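Probable translation initiation factor eIF-2B subunit delta (Schizosaccharomyces pombe, PDB 5B04) acts as a component of eIF2B, the complex that catalyses exchange of GDP for GTP on the gamma subunit of translation initiation factor eIF2. Local coordinates at residues 272-277 against 297-302; 302-307 against 398-403; 376-381 against 445-450; 381-386 against 457-462. All blocks are in the same frame, centred on the assembly; numbering follows the deposited sequence.

The four contacts fall into two pairs. Contacts 1 and 2 share R302, with centres about 14 Å apart: contact 1 joins two parallel strands of the mixed sheet, and contact 2 joins the connection from strand 294-300 to helix 306-316 with loop 398-403. Contacts 3 and 4 share F381, with centres about 11 Å apart, and bind the loop after strand 372-375 to the last hairpin and helix. Contacts 1 and 3 reach the same sheet; contacts 2 and 3, centres about 31 Å apart, lie on opposite sides of the chain's centre. Contact 1 closes first along the chain; contacts 2, 3 and 4 alternate with one another, bringing distant segments together around the Rossmann-like sheet.

Contact 1 (272-277 against 297-302); sequences LTYLHS and VVVDSR. With PO4 (phosphate ion), chain O.
The beta-alpha-beta unit of strand 269-274, helix 278-289 and strand 294-300, part of a Rossmann-like sheet, sets L272, T273 and Y274 beside V297, V298 and V299 in parallel register. T273 N donates to V297 O (2.9 Å), T273 O accepts from V299 N (3.1 Å), and L275 N closes the ladder on V299 O at 3.0 Å and 176°. Beta-branched V299 fills the middle of one face: its CG2 meets L272 CD2 at 3.7 Å, and its CG1 lies 3.8 Å from Y274 CD1. With CG anti to the backbone N (chi1 171°), the Y274 ring turns its edge to V299 C, while L275 CG sits over the centre of one ring face. Y274 OH reaches S301 CB at 3.7 Å. Were Y274 shortened to an alanine, V299 CG1 and L275 CG would probably lose the ring they pack on. On the other face T273 CG2 and V298 CG2 lie side by side, 3.9 Å apart. S277 OG, at the N-cap of helix 278-289, donates to phosphate O1 (3.1 Å), an ion probably from the crystallisation liquor. Helix 358-367 covers L272, Y274 and V299 through I361, helix 306-316 covers V298 through C310, and strand 320-325 continues the sheet.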
# COMPACT_ATOMS: atom_id res chain seq x y z
N LEU G 272 -25.85 9.07 -9.88
CA LEU G 272 -25.49 7.66 -9.88
C LEU G 272 -25.96 6.96 -8.61
O LEU G 272 -25.55 7.31 -7.51
CB LEU G 272 -23.97 7.50 -10.05
CG LEU G 272 -23.39 6.13 -10.43
CD1 LEU G 272 -22.01 6.31 -11.05
CD2 LEU G 272 -23.30 5.18 -9.25
N THR G 273 -26.73 5.91 -8.78
CA THR G 273 -27.09 5.07 -7.66
C THR G 273 -26.61 3.69 -7.96
O THR G 273 -26.70 3.27 -9.07
CB THR G 273 -28.58 5.00 -7.49
OG1 THR G 273 -28.88 4.03 -6.49
CG2 THR G 273 -29.20 4.59 -8.75
N TYR G 274 -26.11 2.99 -6.96
CA TYR G 274 -25.57 1.67 -7.16
C TYR G 274 -26.56 0.71 -6.56
O TYR G 274 -27.08 0.92 -5.51
CB TYR G 274 -24.16 1.65 -6.64
CG TYR G 274 -23.50 0.32 -6.57
CD1 TYR G 274 -23.47 -0.52 -7.65
CD2 TYR G 274 -22.89 -0.09 -5.45
CE1 TYR G 274 -22.86 -1.74 -7.58
CE2 TYR G 274 -22.29 -1.30 -5.37
CZ TYR G 274 -22.28 -2.11 -6.44
OH TYR G 274 -21.66 -3.31 -6.33
N LEU G 275 -26.80 -0.39 -7.25
CA LEU G 275 -27.68 -1.41 -6.76
C LEU G 275 -29.13 -1.07 -6.50
O LEU G 275 -29.78 -0.51 -7.35
CB LEU G 275 -26.95 -2.08 -5.64
CG LEU G 275 -25.71 -2.73 -6.23
CD1 LEU G 275 -24.84 -3.32 -5.16
CD2 LEU G 275 -26.10 -3.81 -7.19
N HIS G 276 -29.66 -1.43 -5.35
CA HIS G 276 -31.04 -1.23 -5.08
C HIS G 276 -31.03 -0.76 -3.65
O HIS G 276 -30.87 -1.55 -2.76
CB HIS G 276 -31.96 -2.43 -5.17
CG HIS G 276 -33.40 -2.14 -4.95
ND1 HIS G 276 -34.06 -1.10 -5.54
CD2 HIS G 276 -34.33 -2.80 -4.23
CE1 HIS G 276 -35.32 -1.10 -5.18
NE2 HIS G 276 -35.51 -2.13 -4.39
N SER G 277 -31.25 0.52 -3.43
CA SER G 277 -31.27 1.09 -2.10
C SER G 277 -32.58 1.76 -1.85
O SER G 277 -33.01 2.57 -2.65
CB SER G 277 -30.19 2.13 -1.98
OG SER G 277 -30.35 2.87 -0.80
N VAL G 297 -28.21 7.31 -13.27
CA VAL G 297 -27.34 6.25 -13.76
C VAL G 297 -27.32 5.10 -12.75
O VAL G 297 -26.87 5.27 -11.62
CB VAL G 297 -25.91 6.74 -14.00
CG1 VAL G 297 -25.00 5.56 -14.31
CG2 VAL G 297 -25.88 7.75 -15.13
N VAL G 298 -27.82 3.95 -13.17
CA VAL G 298 -27.86 2.78 -12.30
C VAL G 298 -26.70 1.83 -12.59
O VAL G 298 -26.57 1.32 -13.70
CB VAL G 298 -29.19 2.01 -12.45
CG1 VAL G 298 -29.15 0.73 -11.62
CG2 VAL G 298 -30.36 2.89 -12.03
N VAL G 299 -25.86 1.62 -11.59
CA VAL G 299 -24.74 0.70 -11.72
C VAL G 299 -25.06 -0.63 -11.04
O VAL G 299 -25.40 -0.67 -9.86
CB VAL G 299 -23.45 1.28 -11.10
CG1 VAL G 299 -22.33 0.26 -11.14
CG2 VAL G 299 -23.05 2.55 -11.84
N ASP G 300 -24.97 -1.72 -11.80
CA ASP G 300 -25.30 -3.04 -11.29
C ASP G 300 -24.05 -3.90 -11.13
O ASP G 300 -22.96 -3.49 -11.54
CB ASP G 300 -26.31 -3.73 -12.21
CG ASP G 300 -27.24 -4.66 -11.46
OD1 ASP G 300 -26.92 -5.03 -10.32
OD2 ASP G 300 -28.30 -5.00 -12.02
N SER G 301 -24.21 -5.08 -10.55
CA SER G 301 -23.09 -6.00 -10.36
C SER G 301 -23.55 -7.45 -10.22
O SER G 301 -24.71 -7.72 -9.92
CB SER G 301 -22.28 -5.59 -9.13
OG SER G 301 -21.19 -6.48 -8.93
N ARG G 302 -22.62 -8.37 -10.43
CA ARG G 302 -22.86 -9.79 -10.20
C ARG G 302 -22.71 -10.10 -8.71
O ARG G 302 -22.15 -9.29 -7.97
CB ARG G 302 -21.89 -10.63 -11.04
CG ARG G 302 -22.26 -10.73 -12.51
CD ARG G 302 -21.73 -12.02 -13.10
NE ARG G 302 -22.27 -13.18 -12.41
CZ ARG G 302 -21.64 -14.35 -12.29
NH1 ARG G 302 -20.43 -14.50 -12.81
NH2 ARG G 302 -22.22 -15.35 -11.65
P PO4 O . -31.15 -0.24 2.24
O1 PO4 O . -30.84 1.15 1.72
O2 PO4 O . -30.34 -1.25 1.46
O3 PO4 O . -30.78 -0.32 3.70
O4 PO4 O . -32.62 -0.53 2.07

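Contact 2 (302-307 against 398-403); sequences RPEFEG and GDQLVN
The guanidinium of R302 is sandwiched by loop 398-403: L401 CD1 lies over one face, 4.1 Å above its plane and offset toward the rim, N403 O lies over the opposite face, and L401 O sits at the edge, in the plane. R302 NH2 donates to L401 O at 3.1 Å and 159°, and R302 NH1 adds a weak bond to the same oxygen at 3.4 Å. The donor NH2 stands above the carbonyl plane of L401, not on a lone pair. N403 O, although 2.9 Å from R302 NH2, is poorly angled for a hydrogen bond. A bend at chi3 (60°) in the long side chain helps carry the planar group to this loop. Arginine suits the place because a flat cation with several N-H donors can meet carbonyl oxygens and still present NH1 in a salt bridge to E239 of the neighbouring beta subunit, which probably balances the buried positive charge.

P303 packs against Q400 and L401. Its CB touches Q400 CB at 3.6 Å, the two side chains crossing at about a right angle, and L401 CD1 at 4.0 Å; the compact apolar ring fits against both, and proline readily follows a cis peptide bond, as here. A 3-10 turn, in which L401 N bonds G398 O (3.1 Å), presents these partners, and L401 also packs on L427 of strand 425-435 and I265 of the beta subunit. This is a loop-to-loop junction: the connection from a strand's carboxyl end to helix 306-316 of a Rossmann-like domain meets a loop of the antiparallel sheet at the delta-beta subunit interface.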
# COMPACT_ATOMS: atom_id res chain seq x y z
N ARG G 302 -22.62 -8.37 -10.43
CA ARG G 302 -22.86 -9.79 -10.20
C ARG G 302 -22.71 -10.10 -8.71
O ARG G 302 -22.15 -9.29 -7.97
CB ARG G 302 -21.89 -10.63 -11.04
CG ARG G 302 -22.26 -10.73 -12.51
CD ARG G 302 -21.73 -12.02 -13.10
NE ARG G 302 -22.27 -13.18 -12.41
CZ ARG G 302 -21.64 -14.35 -12.29
NH1 ARG G 302 -20.43 -14.50 -12.81
NH2 ARG G 302 -22.22 -15.35 -11.65
N PRO G 303 -23.19 -11.27 -8.25
CA PRO G 303 -23.88 -12.37 -8.94
C PRO G 303 -25.35 -12.08 -9.26
O PRO G 303 -25.75 -12.21 -10.42
CB PRO G 303 -23.76 -13.54 -7.96
CG PRO G 303 -23.64 -12.90 -6.63
CD PRO G 303 -22.90 -11.61 -6.85
N GLU G 304 -26.14 -11.70 -8.26
CA GLU G 304 -27.52 -11.30 -8.51
C GLU G 304 -27.53 -9.81 -8.86
O GLU G 304 -26.68 -9.05 -8.40
CB GLU G 304 -28.42 -11.58 -7.31
CG GLU G 304 -28.21 -10.67 -6.11
CD GLU G 304 -26.94 -10.99 -5.36
OE1 GLU G 304 -26.49 -12.16 -5.41
OE2 GLU G 304 -26.38 -10.07 -4.72
N PHE G 305 -28.48 -9.41 -9.69
CA PHE G 305 -28.47 -8.07 -10.25
C PHE G 305 -29.59 -7.20 -9.67
O PHE G 305 -30.65 -7.06 -10.27
CB PHE G 305 -28.60 -8.14 -11.78
CG PHE G 305 -27.58 -9.04 -12.43
CD1 PHE G 305 -27.78 -10.41 -12.52
CD2 PHE G 305 -26.41 -8.50 -12.96
CE1 PHE G 305 -26.84 -11.23 -13.12
CE2 PHE G 305 -25.47 -9.32 -13.57
CZ PHE G 305 -25.69 -10.68 -13.64
N GLU G 306 -29.32 -6.62 -8.50
CA GLU G 306 -30.31 -5.79 -7.82
C GLU G 306 -30.57 -4.48 -8.54
O GLU G 306 -31.62 -3.86 -8.37
CB GLU G 306 -29.87 -5.50 -6.38
CG GLU G 306 -29.96 -6.69 -5.44
CD GLU G 306 -28.61 -7.36 -5.23
OE1 GLU G 306 -27.76 -7.29 -6.13
OE2 GLU G 306 -28.41 -7.96 -4.15
N GLY G 307 -29.61 -4.05 -9.35
CA GLY G 307 -29.74 -2.82 -10.11
C GLY G 307 -30.91 -2.87 -11.08
O GLY G 307 -31.44 -1.83 -11.48
N GLY G 398 -20.96 -19.38 -2.89
CA GLY G 398 -20.03 -19.38 -4.00
C GLY G 398 -20.66 -19.87 -5.30
O GLY G 398 -20.18 -19.55 -6.39
N ASP G 399 -21.74 -20.64 -5.17
CA ASP G 399 -22.43 -21.19 -6.33
C ASP G 399 -23.13 -20.10 -7.14
O ASP G 399 -23.46 -20.30 -8.31
CB ASP G 399 -23.43 -22.26 -5.89
CG ASP G 399 -22.78 -23.38 -5.11
OD1 ASP G 399 -21.60 -23.68 -5.37
OD2 ASP G 399 -23.45 -23.97 -4.24
N GLN G 400 -23.37 -18.96 -6.51
CA GLN G 400 -23.98 -17.82 -7.18
C GLN G 400 -23.10 -17.31 -8.32
O GLN G 400 -23.59 -16.74 -9.30
CB GLN G 400 -24.24 -16.69 -6.19
CG GLN G 400 -25.63 -16.70 -5.57
CD GLN G 400 -26.71 -16.33 -6.57
OE1 GLN G 400 -26.95 -15.15 -6.84
NE2 GLN G 400 -27.37 -17.34 -7.14
N LEU G 401 -21.79 -17.53 -8.19
CA LEU G 401 -20.82 -17.04 -9.16
C LEU G 401 -20.67 -17.99 -10.35
O LEU G 401 -20.10 -17.62 -11.38
CB LEU G 401 -19.46 -16.84 -8.48
CG LEU G 401 -18.81 -15.46 -8.61
CD1 LEU G 401 -19.82 -14.36 -8.33
CD2 LEU G 401 -17.63 -15.36 -7.66
N VAL G 402 -21.23 -19.18 -10.26
CA VAL G 402 -21.25 -20.10 -11.39
C VAL G 402 -22.07 -19.63 -12.58
O VAL G 402 -21.71 -19.88 -13.70
CB VAL G 402 -21.74 -21.47 -10.96
CG1 VAL G 402 -21.79 -22.43 -12.13
CG2 VAL G 402 -20.82 -22.02 -9.90
N ASN G 403 -23.21 -19.02 -12.34
CA ASN G 403 -24.11 -18.76 -13.43
C ASN G 403 -23.40 -17.90 -14.42
O ASN G 403 -22.84 -16.89 -14.08
CB ASN G 403 -25.35 -18.04 -12.88
CG ASN G 403 -26.12 -17.27 -13.94
OD1 ASN G 403 -27.23 -17.62 -14.29
ND2 ASN G 403 -25.53 -16.20 -14.43

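Contact 3 (376-381 against 445-450); sequences CESYKF and CEMGLL
Hydrogen bonds between S378 and E446 carry this contact. S378 N donates to E446 OE1 at 3.0 Å, using the syn lone pair of that oxygen, and gives a weak second bond to E446 OE2 at 3.4 Å. S378 OG lies against OE2 in a hydrogen bond whose modelled length is doubtful, and has R249 NH2 as a further partner. Serine's short side chain keeps N-H and OG near one carboxylate. The glutamate chain leaves its backbone at chi1 68° and folds at chi2 (-89°), which brings the carboxylate to the amino end of the 3-10 segment 378-380. A lysine in its place, having no acceptor, would probably leave S378 N without its mate and set a second positive charge near R249.

Apolar contacts flank the polar ones. M447 CE lies 3.7 Å from S378 CB, and C445 CB approaches F381 CZ obliquely at 4.2 Å.

In the backbone, C445 CA makes a CA-H...O contact of 3.4 Å with C376 O, continuing the parallel pairing of strands 372-375 and 442-445. C445 N bonds G448 O (3.2 Å) and G448 N bonds C445 O (3.1 Å) around a type I turn; glycine suits position 448 because a CB there would jam against M447 O. The motif is a two-residue beta-hairpin at the end of a Rossmann-like sheet, its first loop residue reaching the neighbouring strand's carboxyl-terminal loop.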
# COMPACT_ATOMS: atom_id res chain seq x y z
N CYS G 376 -27.68 7.67 5.35
CA CYS G 376 -27.83 6.64 6.36
C CYS G 376 -28.60 7.14 7.58
O CYS G 376 -28.33 8.23 8.09
CB CYS G 376 -26.46 6.11 6.79
SG CYS G 376 -26.51 4.69 7.91
N GLU G 377 -29.57 6.35 8.03
CA GLU G 377 -30.30 6.65 9.25
C GLU G 377 -29.37 6.54 10.45
O GLU G 377 -28.42 5.76 10.43
CB GLU G 377 -31.51 5.72 9.40
CG GLU G 377 -32.64 5.96 8.40
CD GLU G 377 -32.38 5.35 7.03
OE1 GLU G 377 -33.34 5.22 6.25
OE2 GLU G 377 -31.22 4.99 6.74
N SER G 378 -29.64 7.33 11.49
CA SER G 378 -28.75 7.43 12.64
C SER G 378 -28.60 6.12 13.41
O SER G 378 -27.53 5.81 13.92
CB SER G 378 -29.23 8.52 13.59
OG SER G 378 -30.52 8.23 14.09
N TYR G 379 -29.69 5.35 13.48
CA TYR G 379 -29.69 4.13 14.28
C TYR G 379 -28.82 3.04 13.66
O TYR G 379 -28.58 2.00 14.27
CB TYR G 379 -31.12 3.61 14.47
CG TYR G 379 -31.65 2.82 13.29
CD1 TYR G 379 -32.01 3.46 12.11
CD2 TYR G 379 -31.81 1.45 13.37
CE1 TYR G 379 -32.51 2.74 11.04
CE2 TYR G 379 -32.31 0.72 12.30
CZ TYR G 379 -32.65 1.38 11.14
OH TYR G 379 -33.15 0.66 10.07
N LYS G 380 -28.34 3.28 12.44
CA LYS G 380 -27.46 2.34 11.77
C LYS G 380 -26.00 2.72 11.96
O LYS G 380 -25.10 2.11 11.38
CB LYS G 380 -27.80 2.25 10.28
CG LYS G 380 -29.14 1.60 10.00
CD LYS G 380 -29.33 1.29 8.52
CE LYS G 380 -29.43 2.56 7.70
NZ LYS G 380 -29.81 2.28 6.29
N PHE G 381 -25.76 3.73 12.79
CA PHE G 381 -24.40 4.08 13.19
C PHE G 381 -23.90 3.02 14.16
O PHE G 381 -24.69 2.44 14.91
CB PHE G 381 -24.33 5.47 13.84
CG PHE G 381 -24.58 6.62 12.90
CD1 PHE G 381 -25.08 6.41 11.62
CD2 PHE G 381 -24.29 7.92 13.29
CE1 PHE G 381 -25.31 7.47 10.77
CE2 PHE G 381 -24.51 8.98 12.44
CZ PHE G 381 -25.01 8.76 11.17
N CYS G 445 -27.90 12.26 7.30
CA CYS G 445 -28.80 11.57 8.22
C CYS G 445 -29.94 12.50 8.61
O CYS G 445 -30.12 13.55 8.00
CB CYS G 445 -28.04 11.09 9.47
SG CYS G 445 -27.15 12.40 10.34
N GLU G 446 -30.72 12.11 9.62
CA GLU G 446 -31.83 12.94 10.06
C GLU G 446 -31.34 14.08 10.96
O GLU G 446 -32.11 14.96 11.34
CB GLU G 446 -32.88 12.11 10.79
CG GLU G 446 -32.44 11.55 12.13
CD GLU G 446 -31.78 10.19 12.00
OE1 GLU G 446 -30.84 10.06 11.19
OE2 GLU G 446 -32.20 9.26 12.71
N MET G 447 -30.05 14.06 11.29
CA MET G 447 -29.43 15.16 12.01
C MET G 447 -28.99 16.23 11.02
O MET G 447 -28.59 17.33 11.41
CB MET G 447 -28.24 14.68 12.84
CG MET G 447 -28.46 13.34 13.54
SD MET G 447 -29.98 13.28 14.49
CE MET G 447 -29.80 11.69 15.31
N GLY G 448 -29.06 15.90 9.74
CA GLY G 448 -28.70 16.83 8.68
C GLY G 448 -27.47 16.39 7.91
O GLY G 448 -27.04 15.24 8.01
N LEU G 449 -26.91 17.31 7.14
CA LEU G 449 -25.70 17.04 6.38
C LEU G 449 -24.46 17.29 7.23
O LEU G 449 -24.18 18.43 7.60
CB LEU G 449 -25.65 17.89 5.10
CG LEU G 449 -26.49 17.44 3.91
CD1 LEU G 449 -27.98 17.67 4.14
CD2 LEU G 449 -26.03 18.13 2.64
N LEU G 450 -23.74 16.23 7.55
CA LEU G 450 -22.58 16.32 8.42
C LEU G 450 -21.37 15.65 7.78
O LEU G 450 -21.51 14.79 6.92
CB LEU G 450 -22.88 15.66 9.77
CG LEU G 450 -24.25 15.91 10.38
CD1 LEU G 450 -24.48 15.00 11.57
CD2 LEU G 450 -24.40 17.37 10.79

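Contact 4 (381-386 against 457-462); sequences FTERIQ and AIINEF
F381 and the paired isoleucines I458 and I459 join helix 455-461, the last helix of the modelled chain, to the loop that follows strand 372-375 of the Rossmann-like domain. No hydrogen bond crosses between the segments, and the helix is held to the loop here by apolar side chains. Taken outward from its backbone, F381 first offers CB, which lies 4.3 Å from I459 CD1. Its CG stands anti to the carbonyl carbon (chi1 -70°), which turns the ring toward I458. CD2 and CE2 then both meet I458 CG2 obliquely, CD2 at 3.8 Å, and CE2 also nears I458 CB at 4.1 Å. The flat ring suits the place by giving I458 CG2 and CB a broad apolar surface, while F381 CB alone touches I459 CD1.

I459 reaches the loop farther on. Its extended chain (chi2 -170°) puts CD1 3.7 Å from T382 O and 4.5 Å from E383 CG. Isoleucine fits because its apolar CD1 can lie against the loop backbone, where T382 O already has S348 OG as donor. Beyond the contact, E461 forms a salt bridge with R386 of the beta subunit, so the same helix also faces a neighbouring chain. An ST turn bends the loop: T382 OG1 accepts a hydrogen bond from R384 N at 3.3 Å and a nearly straight 170°.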
# COMPACT_ATOMS: atom_id res chain seq x y z
N PHE G 381 -25.76 3.73 12.79
CA PHE G 381 -24.40 4.08 13.19
C PHE G 381 -23.90 3.02 14.16
O PHE G 381 -24.69 2.44 14.91
CB PHE G 381 -24.33 5.47 13.84
CG PHE G 381 -24.58 6.62 12.90
CD1 PHE G 381 -25.08 6.41 11.62
CD2 PHE G 381 -24.29 7.92 13.29
CE1 PHE G 381 -25.31 7.47 10.77
CE2 PHE G 381 -24.51 8.98 12.44
CZ PHE G 381 -25.01 8.76 11.17
N THR G 382 -22.60 2.75 14.15
CA THR G 382 -22.05 1.73 15.04
C THR G 382 -20.75 2.19 15.70
O THR G 382 -20.06 3.07 15.19
CB THR G 382 -21.79 0.41 14.28
OG1 THR G 382 -21.42 -0.61 15.22
CG2 THR G 382 -20.67 0.58 13.26
N GLU G 383 -20.45 1.59 16.85
CA GLU G 383 -19.21 1.89 17.56
C GLU G 383 -18.03 1.17 16.91
O GLU G 383 -16.87 1.47 17.19
CB GLU G 383 -19.32 1.48 19.03
CG GLU G 383 -20.33 2.28 19.84
CD GLU G 383 -20.40 1.83 21.28
OE1 GLU G 383 -20.71 0.65 21.53
OE2 GLU G 383 -20.15 2.67 22.18
N ARG G 384 -18.35 0.22 16.03
CA ARG G 384 -17.34 -0.62 15.40
C ARG G 384 -16.46 0.16 14.42
O ARG G 384 -16.95 0.99 13.66
CB ARG G 384 -18.00 -1.80 14.69
CG ARG G 384 -17.04 -2.88 14.23
CD ARG G 384 -17.78 -4.18 13.95
NE ARG G 384 -18.45 -4.17 12.65
CZ ARG G 384 -19.35 -5.07 12.27
NH1 ARG G 384 -19.71 -6.04 13.10
NH2 ARG G 384 -19.91 -4.98 11.07
N ILE G 385 -15.17 -0.13 14.45
CA ILE G 385 -14.22 0.45 13.49
C ILE G 385 -13.34 -0.64 12.90
O ILE G 385 -12.56 -1.27 13.60
CB ILE G 385 -13.32 1.52 14.15
CG1 ILE G 385 -14.16 2.71 14.61
CG2 ILE G 385 -12.25 1.98 13.17
CD1 ILE G 385 -13.33 3.84 15.19
N GLN G 386 -13.47 -0.86 11.59
CA GLN G 386 -12.64 -1.83 10.90
C GLN G 386 -11.77 -1.14 9.85
O GLN G 386 -12.22 -0.22 9.17
CB GLN G 386 -13.50 -2.92 10.26
CG GLN G 386 -14.72 -2.41 9.52
CD GLN G 386 -15.63 -3.54 9.07
OE1 GLN G 386 -16.81 -3.58 9.44
NE2 GLN G 386 -15.09 -4.45 8.28
N ALA G 457 -19.81 11.28 17.41
CA ALA G 457 -20.37 12.38 18.18
C ALA G 457 -21.88 12.21 18.33
O ALA G 457 -22.44 12.45 19.40
CB ALA G 457 -20.04 13.71 17.53
N ILE G 458 -22.53 11.79 17.25
CA ILE G 458 -23.98 11.60 17.23
C ILE G 458 -24.40 10.49 18.19
O ILE G 458 -25.45 10.58 18.84
CB ILE G 458 -24.48 11.29 15.79
CG1 ILE G 458 -24.86 12.58 15.06
CG2 ILE G 458 -25.68 10.36 15.81
CD1 ILE G 458 -23.70 13.49 14.77
N ILE G 459 -23.57 9.46 18.30
CA ILE G 459 -23.85 8.33 19.18
C ILE G 459 -23.93 8.77 20.64
O ILE G 459 -24.59 8.13 21.46
CB ILE G 459 -22.79 7.22 19.01
CG1 ILE G 459 -22.61 6.88 17.53
CG2 ILE G 459 -23.17 5.97 19.80
CD1 ILE G 459 -21.76 5.65 17.28
N ASN G 460 -23.28 9.89 20.96
CA ASN G 460 -23.35 10.46 22.31
C ASN G 460 -24.63 11.25 22.54
O ASN G 460 -25.11 11.35 23.67
CB ASN G 460 -22.13 11.35 22.57
CG ASN G 460 -20.90 10.56 22.95
OD1 ASN G 460 -20.91 9.32 22.93
ND2 ASN G 460 -19.83 11.26 23.31
N GLU G 461 -25.18 11.81 21.47
CA GLU G 461 -26.45 12.53 21.55
C GLU G 461 -27.63 11.57 21.36
O GLU G 461 -28.79 11.98 21.39
CB GLU G 461 -26.51 13.65 20.52
CG GLU G 461 -26.10 15.02 21.06
CD GLU G 461 -24.62 15.12 21.42
OE1 GLU G 461 -23.86 14.18 21.10
OE2 GLU G 461 -24.23 16.14 22.01
N PHE G 462 -27.30 10.29 21.16
CA PHE G 462 -28.29 9.22 21.09
C PHE G 462 -29.33 9.47 19.99
O PHE G 462 -29.24 8.91 18.90
CB PHE G 462 -28.99 9.04 22.44
CG PHE G 462 -28.14 8.35 23.48
CD1 PHE G 462 -26.86 8.79 23.76
CD2 PHE G 462 -28.64 7.26 24.18
CE1 PHE G 462 -26.09 8.15 24.72
CE2 PHE G 462 -27.87 6.62 25.14
CZ PHE G 462 -26.59 7.07 25.41